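HepC.19480.a.B1 (Helicobacter pylori, PDB 6MTZ) is of unknown function but probably belongs to the DHH family of phosphoesterases. Local coordinates at residues Met9-Leu14 and Glu64-Val69; Ile98-His103 and His115-Asp120; Gly21-Leu26 and Cys124-Val129. All coordinates share one frame; numbering follows the deposited sequence.

Contact 1 of 3, residues Met9-Leu14 and Glu64-Val69; sequences MQVYHL and EFLILV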
# COMPACT_ATOMS: atom_id res chain seq x y z
N MET A 9 -17.18 -14.26 10.55
CA MET A 9 -16.13 -14.81 9.69
C MET A 9 -15.09 -13.74 9.36
O MET A 9 -15.44 -12.63 8.96
CB MET A 9 -16.71 -15.38 8.40
CG MET A 9 -15.65 -15.75 7.39
SD MET A 9 -16.37 -16.13 5.79
CE MET A 9 -16.77 -14.48 5.23
N GLN A 10 -13.82 -14.11 9.49
CA GLN A 10 -12.72 -13.17 9.29
C GLN A 10 -12.23 -13.24 7.86
O GLN A 10 -11.87 -14.32 7.37
CB GLN A 10 -11.58 -13.46 10.26
CG GLN A 10 -12.03 -13.50 11.72
CD GLN A 10 -12.46 -12.14 12.23
OE1 GLN A 10 -11.86 -11.11 11.88
NE2 GLN A 10 -13.51 -12.11 13.05
N VAL A 11 -12.21 -12.10 7.19
CA VAL A 11 -11.81 -12.03 5.79
C VAL A 11 -10.42 -11.42 5.71
O VAL A 11 -10.15 -10.38 6.33
CB VAL A 11 -12.82 -11.22 4.96
CG1 VAL A 11 -12.33 -11.12 3.53
CG2 VAL A 11 -14.20 -11.88 5.05
N TYR A 12 -9.55 -12.07 4.96
CA TYR A 12 -8.22 -11.56 4.64
C TYR A 12 -8.15 -11.34 3.14
O TYR A 12 -8.25 -12.29 2.36
CB TYR A 12 -7.14 -12.55 5.11
CG TYR A 12 -7.12 -12.68 6.61
CD1 TYR A 12 -7.99 -13.53 7.28
CD2 TYR A 12 -6.24 -11.92 7.37
CE1 TYR A 12 -7.98 -13.63 8.66
CE2 TYR A 12 -6.21 -12.02 8.75
CZ TYR A 12 -7.09 -12.87 9.39
OH TYR A 12 -7.07 -12.96 10.76
N HIS A 13 -7.99 -10.08 2.72
CA HIS A 13 -8.14 -9.72 1.31
C HIS A 13 -6.85 -9.14 0.76
O HIS A 13 -6.51 -7.98 1.04
CB HIS A 13 -9.31 -8.76 1.10
CG HIS A 13 -9.60 -8.46 -0.33
ND1 HIS A 13 -10.57 -7.56 -0.73
CD2 HIS A 13 -9.03 -8.92 -1.48
CE1 HIS A 13 -10.59 -7.49 -2.04
NE2 HIS A 13 -9.67 -8.31 -2.52
N LEU A 14 -6.17 -9.91 -0.08
CA LEU A 14 -4.95 -9.49 -0.76
C LEU A 14 -5.27 -9.09 -2.20
O LEU A 14 -5.89 -9.87 -2.95
CB LEU A 14 -3.93 -10.62 -0.74
CG LEU A 14 -2.75 -10.48 -1.71
CD1 LEU A 14 -1.89 -9.26 -1.32
CD2 LEU A 14 -1.93 -11.79 -1.78
N GLU A 64 -13.83 -19.21 11.54
CA GLU A 64 -14.24 -19.20 10.14
C GLU A 64 -13.45 -18.13 9.40
O GLU A 64 -13.39 -16.98 9.86
CB GLU A 64 -15.75 -18.94 10.00
CG GLU A 64 -16.63 -19.81 10.90
CD GLU A 64 -16.86 -21.21 10.34
OE1 GLU A 64 -16.56 -21.42 9.15
OE2 GLU A 64 -17.33 -22.08 11.09
N PHE A 65 -12.88 -18.49 8.25
CA PHE A 65 -11.97 -17.60 7.55
C PHE A 65 -12.19 -17.67 6.05
O PHE A 65 -12.45 -18.74 5.50
CB PHE A 65 -10.51 -17.94 7.86
CG PHE A 65 -10.16 -17.84 9.31
CD1 PHE A 65 -10.28 -18.94 10.14
CD2 PHE A 65 -9.71 -16.64 9.84
CE1 PHE A 65 -9.96 -18.84 11.48
CE2 PHE A 65 -9.39 -16.55 11.18
CZ PHE A 65 -9.51 -17.65 12.00
N LEU A 66 -12.03 -16.52 5.38
CA LEU A 66 -12.05 -16.44 3.93
C LEU A 66 -10.80 -15.71 3.45
O LEU A 66 -10.63 -14.52 3.76
CB LEU A 66 -13.30 -15.73 3.41
CG LEU A 66 -13.22 -15.39 1.92
CD1 LEU A 66 -13.33 -16.65 1.06
CD2 LEU A 66 -14.28 -14.37 1.54
N ILE A 67 -9.95 -16.40 2.71
CA ILE A 67 -8.81 -15.77 2.06
C ILE A 67 -9.24 -15.38 0.65
O ILE A 67 -9.62 -16.24 -0.15
CB ILE A 67 -7.59 -16.71 2.02
CG1 ILE A 67 -7.18 -17.10 3.43
CG2 ILE A 67 -6.44 -16.03 1.29
CD1 ILE A 67 -5.90 -17.94 3.47
N LEU A 68 -9.20 -14.09 0.37
CA LEU A 68 -9.67 -13.54 -0.90
C LEU A 68 -8.49 -12.86 -1.59
O LEU A 68 -7.85 -11.99 -1.00
CB LEU A 68 -10.81 -12.54 -0.68
CG LEU A 68 -11.42 -11.93 -1.94
CD1 LEU A 68 -12.16 -13.01 -2.75
CD2 LEU A 68 -12.35 -10.75 -1.61
N VAL A 69 -8.20 -13.28 -2.82
CA VAL A 69 -7.08 -12.77 -3.59
C VAL A 69 -7.61 -12.29 -4.94
O VAL A 69 -8.25 -13.06 -5.66
CB VAL A 69 -5.98 -13.84 -3.79
CG1 VAL A 69 -4.76 -13.26 -4.49
CG2 VAL A 69 -5.59 -14.48 -2.45

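Contact 2 of 3, residues Ile98-His103 and His115-Asp120; sequences IQLLDH and HWYFLD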
# COMPACT_ATOMS: atom_id res chain seq x y z
N ILE A 98 -10.91 -20.33 0.42
CA ILE A 98 -10.03 -19.50 -0.40
C ILE A 98 -10.67 -19.29 -1.76
O ILE A 98 -11.20 -20.23 -2.36
CB ILE A 98 -8.63 -20.13 -0.56
CG1 ILE A 98 -7.84 -19.38 -1.62
CG2 ILE A 98 -8.71 -21.61 -0.90
CD1 ILE A 98 -6.50 -20.00 -1.87
N GLN A 99 -10.62 -18.06 -2.24
CA GLN A 99 -11.12 -17.72 -3.57
C GLN A 99 -10.17 -16.71 -4.21
O GLN A 99 -9.97 -15.62 -3.67
CB GLN A 99 -12.54 -17.15 -3.49
CG GLN A 99 -13.15 -16.84 -4.84
CD GLN A 99 -13.30 -18.09 -5.68
OE1 GLN A 99 -14.12 -18.96 -5.38
NE2 GLN A 99 -12.48 -18.20 -6.74
N LEU A 100 -9.60 -17.08 -5.35
CA LEU A 100 -8.78 -16.18 -6.14
C LEU A 100 -9.58 -15.75 -7.36
O LEU A 100 -10.15 -16.60 -8.06
CB LEU A 100 -7.45 -16.82 -6.56
CG LEU A 100 -6.45 -15.88 -7.26
CD1 LEU A 100 -5.01 -16.14 -6.84
CD2 LEU A 100 -6.55 -15.91 -8.79
N LEU A 101 -9.63 -14.44 -7.61
CA LEU A 101 -10.34 -13.85 -8.73
C LEU A 101 -9.37 -13.00 -9.53
O LEU A 101 -8.76 -12.09 -8.97
CB LEU A 101 -11.50 -12.97 -8.25
CG LEU A 101 -12.48 -13.69 -7.32
CD1 LEU A 101 -13.44 -12.70 -6.69
CD2 LEU A 101 -13.23 -14.81 -8.07
N ASP A 102 -9.23 -13.28 -10.83
CA ASP A 102 -8.26 -12.54 -11.63
C ASP A 102 -8.62 -12.63 -13.11
O ASP A 102 -9.44 -13.46 -13.52
CB ASP A 102 -6.82 -13.04 -11.40
CG ASP A 102 -5.79 -12.23 -12.18
OD1 ASP A 102 -5.90 -10.99 -12.15
OD2 ASP A 102 -4.91 -12.82 -12.85
N HIS A 103 -7.97 -11.78 -13.91
CA HIS A 103 -8.25 -11.66 -15.33
C HIS A 103 -7.01 -11.69 -16.22
O HIS A 103 -7.11 -11.36 -17.40
CB HIS A 103 -9.05 -10.38 -15.59
CG HIS A 103 -8.24 -9.12 -15.47
ND1 HIS A 103 -7.48 -8.62 -16.51
CD2 HIS A 103 -8.09 -8.25 -14.45
CE1 HIS A 103 -6.88 -7.51 -16.12
NE2 HIS A 103 -7.24 -7.26 -14.88
N HIS A 115 -9.11 -25.51 -8.14
CA HIS A 115 -10.54 -25.22 -8.23
C HIS A 115 -10.86 -23.84 -7.67
O HIS A 115 -11.83 -23.21 -8.13
CB HIS A 115 -11.33 -26.31 -7.52
CG HIS A 115 -11.23 -27.65 -8.17
ND1 HIS A 115 -11.46 -27.85 -9.52
CD2 HIS A 115 -10.92 -28.87 -7.66
CE1 HIS A 115 -11.29 -29.12 -9.81
NE2 HIS A 115 -10.97 -29.77 -8.70
N TRP A 116 -10.07 -23.36 -6.70
CA TRP A 116 -10.27 -22.06 -6.07
C TRP A 116 -9.67 -20.91 -6.88
O TRP A 116 -9.83 -19.76 -6.47
CB TRP A 116 -9.64 -22.03 -4.66
CG TRP A 116 -8.22 -22.55 -4.61
CD1 TRP A 116 -7.82 -23.83 -4.32
CD2 TRP A 116 -7.01 -21.80 -4.84
NE1 TRP A 116 -6.45 -23.92 -4.37
CE2 TRP A 116 -5.93 -22.70 -4.68
CE3 TRP A 116 -6.74 -20.47 -5.17
CZ2 TRP A 116 -4.60 -22.30 -4.84
CZ3 TRP A 116 -5.42 -20.08 -5.33
CH2 TRP A 116 -4.37 -20.98 -5.16
N TYR A 117 -9.00 -21.20 -7.99
CA TYR A 117 -8.32 -20.17 -8.78
C TYR A 117 -9.18 -19.89 -10.01
O TYR A 117 -9.29 -20.74 -10.90
CB TYR A 117 -6.92 -20.65 -9.15
CG TYR A 117 -5.95 -19.62 -9.72
CD1 TYR A 117 -6.27 -18.89 -10.86
CD2 TYR A 117 -4.69 -19.45 -9.17
CE1 TYR A 117 -5.38 -17.98 -11.41
CE2 TYR A 117 -3.79 -18.53 -9.70
CZ TYR A 117 -4.14 -17.81 -10.82
OH TYR A 117 -3.26 -16.91 -11.37
N PHE A 118 -9.80 -18.71 -10.04
CA PHE A 118 -10.78 -18.36 -11.06
C PHE A 118 -10.23 -17.27 -11.98
O PHE A 118 -9.88 -16.17 -11.51
CB PHE A 118 -12.10 -17.89 -10.44
CG PHE A 118 -13.10 -17.41 -11.46
CD1 PHE A 118 -13.85 -18.32 -12.19
CD2 PHE A 118 -13.26 -16.07 -11.71
CE1 PHE A 118 -14.75 -17.89 -13.14
CE2 PHE A 118 -14.15 -15.63 -12.66
CZ PHE A 118 -14.90 -16.54 -13.37
N LEU A 119 -10.22 -17.54 -13.28
CA LEU A 119 -9.71 -16.62 -14.29
C LEU A 119 -10.81 -16.29 -15.29
O LEU A 119 -11.40 -17.19 -15.90
CB LEU A 119 -8.49 -17.24 -15.00
CG LEU A 119 -7.93 -16.50 -16.21
CD1 LEU A 119 -7.63 -15.07 -15.83
CD2 LEU A 119 -6.66 -17.18 -16.71
N ASP A 120 -11.10 -15.00 -15.45
CA ASP A 120 -11.95 -14.52 -16.55
C ASP A 120 -11.28 -13.30 -17.16
O ASP A 120 -11.23 -12.23 -16.54
CB ASP A 120 -13.37 -14.19 -16.06
CG ASP A 120 -14.27 -13.65 -17.17
OD1 ASP A 120 -13.83 -13.58 -18.34
OD2 ASP A 120 -15.43 -13.30 -16.87
O HOH W 1 -12.72 -20.81 -8.39

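Contact 3 of 3, residues Gly21-Leu26 and Cys124-Val129; sequences GYACQL and CATKIV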
# COMPACT_ATOMS: atom_id res chain seq x y z
N GLY A 21 -6.79 -2.91 -8.64
CA GLY A 21 -6.40 -3.59 -7.41
C GLY A 21 -7.03 -3.00 -6.16
O GLY A 21 -7.47 -3.73 -5.27
N TYR A 22 -7.05 -1.66 -6.05
CA TYR A 22 -7.63 -1.07 -4.85
C TYR A 22 -9.15 -1.03 -4.89
O TYR A 22 -9.79 -1.14 -3.84
CB TYR A 22 -7.07 0.35 -4.61
CG TYR A 22 -5.75 0.36 -3.89
CD1 TYR A 22 -5.67 0.05 -2.54
CD2 TYR A 22 -4.57 0.69 -4.55
CE1 TYR A 22 -4.46 0.05 -1.88
CE2 TYR A 22 -3.35 0.69 -3.89
CZ TYR A 22 -3.31 0.37 -2.56
OH TYR A 22 -2.09 0.38 -1.90
N ALA A 23 -9.75 -0.85 -6.06
CA ALA A 23 -11.21 -0.91 -6.17
C ALA A 23 -11.77 -2.26 -5.71
O ALA A 23 -12.89 -2.33 -5.17
CB ALA A 23 -11.62 -0.62 -7.61
N CYS A 24 -11.03 -3.36 -5.92
CA CYS A 24 -11.46 -4.65 -5.37
C CYS A 24 -11.71 -4.53 -3.87
O CYS A 24 -12.65 -5.12 -3.34
CB CYS A 24 -10.40 -5.72 -5.64
SG CYS A 24 -10.29 -6.19 -7.38
N GLN A 25 -10.87 -3.77 -3.18
CA GLN A 25 -10.96 -3.68 -1.73
C GLN A 25 -11.98 -2.65 -1.27
O GLN A 25 -12.55 -2.81 -0.18
CB GLN A 25 -9.58 -3.35 -1.16
CG GLN A 25 -8.62 -4.51 -1.37
CD GLN A 25 -7.20 -4.18 -1.01
OE1 GLN A 25 -6.73 -3.06 -1.23
NE2 GLN A 25 -6.50 -5.15 -0.45
N LEU A 26 -12.23 -1.60 -2.06
CA LEU A 26 -13.42 -0.80 -1.82
C LEU A 26 -14.66 -1.68 -1.86
O LEU A 26 -15.54 -1.59 -1.00
CB LEU A 26 -13.54 0.33 -2.85
CG LEU A 26 -14.71 1.32 -2.70
CD1 LEU A 26 -14.34 2.66 -3.30
CD2 LEU A 26 -15.98 0.83 -3.36
N CYS A 124 -12.61 -6.78 -15.61
CA CYS A 124 -11.61 -6.35 -14.66
C CYS A 124 -11.82 -7.11 -13.35
O CYS A 124 -12.89 -7.67 -13.10
CB CYS A 124 -11.69 -4.84 -14.42
SG CYS A 124 -13.10 -4.34 -13.39
N ALA A 125 -10.77 -7.12 -12.53
CA ALA A 125 -10.84 -7.85 -11.27
C ALA A 125 -11.93 -7.28 -10.36
O ALA A 125 -12.63 -8.04 -9.69
CB ALA A 125 -9.49 -7.84 -10.57
N THR A 126 -12.09 -5.95 -10.34
CA THR A 126 -13.10 -5.35 -9.48
C THR A 126 -14.50 -5.87 -9.81
O THR A 126 -15.28 -6.17 -8.90
CB THR A 126 -13.05 -3.83 -9.59
OG1 THR A 126 -11.83 -3.37 -9.00
CG2 THR A 126 -14.20 -3.20 -8.82
N LYS A 127 -14.82 -6.02 -11.10
CA LYS A 127 -16.16 -6.49 -11.45
C LYS A 127 -16.33 -7.96 -11.09
O LYS A 127 -17.39 -8.36 -10.59
CB LYS A 127 -16.42 -6.27 -12.94
CG LYS A 127 -17.86 -6.61 -13.37
CD LYS A 127 -18.22 -5.90 -14.69
CE LYS A 127 -19.70 -6.10 -15.05
NZ LYS A 127 -19.99 -5.69 -16.46
N ILE A 128 -15.29 -8.78 -11.31
CA ILE A 128 -15.32 -10.17 -10.86
C ILE A 128 -15.56 -10.24 -9.35
O ILE A 128 -16.42 -10.99 -8.89
CB ILE A 128 -14.03 -10.90 -11.26
CG1 ILE A 128 -13.81 -10.88 -12.78
CG2 ILE A 128 -14.05 -12.33 -10.75
CD1 ILE A 128 -12.46 -11.40 -13.19
N VAL A 129 -14.80 -9.47 -8.56
CA VAL A 129 -15.00 -9.45 -7.11
C VAL A 129 -16.44 -9.08 -6.79
O VAL A 129 -17.10 -9.74 -5.97
CB VAL A 129 -14.03 -8.48 -6.43
CG1 VAL A 129 -14.40 -8.33 -4.94
CG2 VAL A 129 -12.59 -8.97 -6.58

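Contact 1 of 3, residues Met9-Leu14 and Glu64-Val69
Tyr12 and Phe65 lie side by side on one face of the sheet, their rings meeting rim to rim with Tyr12 CE1 3.7 Å from Phe65 CD2. In both residues CG stands anti to the carbonyl carbon (chi1 near -60°), a shared torsion that lets the two rings run alongside each other on the face their residues already share. Gln10 joins them on this face, its CB 3.7 Å from Phe65 CD2, before its bent chain turns off. On the other face, methyl CD2 of Leu68 sits squarely above the His13 imidazole, 3.6 Å from the ring centroid and 2° off its normal, a CH-pi contact. Hydrogen bonds between ND1 and Ser28 OG and between NE2 and Ser70 OG probably fix the rotation of that ring. Near the start of the pair, Met9 SD packs 3.9 Å from Leu66 CB.

The backbones fix this pairing. The strands run parallel, and five hydrogen bonds alternate along them, the straightest being Leu68 N to Tyr12 O at 2.8 Å and 177°.

Helix 43-59 covers the Tyr12 face with Ala56 and Ile57. Strand 35-39 lies on the far side of strand 10-15, where Ile35 touches both Val11 and His13, and strand 95-102 flanks 64-70 through Ile96 and Leu100. The pair thus forms the second and third strands in the order 35-39, 10-15, 64-70, 95-102, 117-119.

Contact 2 of 3, residues Ile98-His103 and His115-Asp120
Leu100 and Tyr117 lie alongside each other, with methyl CD2 of Leu100 above the centre of the phenol ring, 3.5 Å from its centroid and 11° off the normal. A second CH-pi contact flanks it: Ile98 CD1 presses on one face of the Trp116 indole, 3.3 Å from CE3, while Tyr117 CB backs the opposite face and Leu100 CB meets the indole edge in plane. Trp116 CG occupies the crowded position between the backbone N and carbonyl carbon (chi1 49°), and NE1 is held by Gln83. On the other face of the sheet, Leu101 CD2 reaches Phe118 CD2 at 3.9 Å.

Four backbone hydrogen bonds join the parallel strands. Leu100 O is gripped twice, by Phe118 N at 2.9 Å and by Gln99 NE2 at 3.1 Å, from opposite faces of its carbonyl plane. The same NE2 gives a hydrogen bond to a water that donates to His115 O.

At the strand's last residue, Asp102 OD1 is hydrogen-bonded to His104 ND1, and Asp120 forms a salt bridge with Arg123. Strand 95-102, helix 108-111 and strand 117-119 make a beta-alpha-beta unit, and Asp102-His103-His104 matches the motif that names DHH phosphoesterases, consistent with membership of that family.

Contact 3 of 3, residues Gly21-Leu26 and Cys124-Val129
Cys24 and Thr126 meet where two helices, each following a parallel strand of the sheet, begin side by side: helix 19-29 after strand 10-15, and helix 125-136 after strand 117-119. The local axes pass within 8.3 Å and are inclined at 21° to each other, and the CA atoms of Cys24 and Thr126 come to 4.5 Å, a close approach that the small side chains of Ala23, Cys24 and Ala125 make possible.

The Cys24 thiol is the main probe across the gap. With SG anti to its own carbonyl carbon (chi1 -70°), it lies against the first turn of the second helix, over the backbone between Ala125 and Thr126, 3.7 Å from Ala125 CB and 3.7 Å from Val129 CG2, one helical turn further on. Thr126 points its hydroxyl back at the first helix, where OG1 lies 3.1 Å from Ala23 CB; its methyl CG2 also leans on Ala23 CB, at 3.8 Å. Thr126 OG1 lies 3.2 Å from Cys24 N, but the angle there is too poor for a hydrogen bond, and the hydroxyl is instead bonded to a residue adjoining the segments.

Cys124 provides the N-cap of the second helix, its SG accepting from Lys127 N at 3.3 Å with an angle of 153°, while its own N-H is taken by Asn156. The next two amides are taken up by the partner helix: Asp20 receives Thr126 N on OD1 and Ala125 N on OD2. Two carboxylate oxygens of helix 19-29 thus accept N-H groups from the first turn of helix 125-136, where the helix dipole should favour an acceptor. The chemistry therefore suggests a division of work: apolar and thiol surfaces probably set the spacing of the helices, and the directional polar bonds of Asp20 would help to align their N-terminal ends.

In the fold
From the N terminus, strand 10-15 starts contact 1 and helix 19-29 starts contact 3 directly after it. Contact 1 closes first, when strand 64-70 returns beside strand 10-15, some 50 residues on. Contact 2 follows in series, closing a short loop between strands 95-102 and 117-119. Contact 3 closes last, with helix 125-136: its long loop encloses contact 2 entirely and crosses contact 1. Strands 64-70 and 95-102 are neighbours, so contacts 1 and 2 extend one sheet, with a probable hydrogen bond from Leu101 N to Val69 O, 2.8 Å. Contact 3 lays two helices over that sheet, with Leu101 packing on Val129 and Gln25 NE2 reaching His13 O.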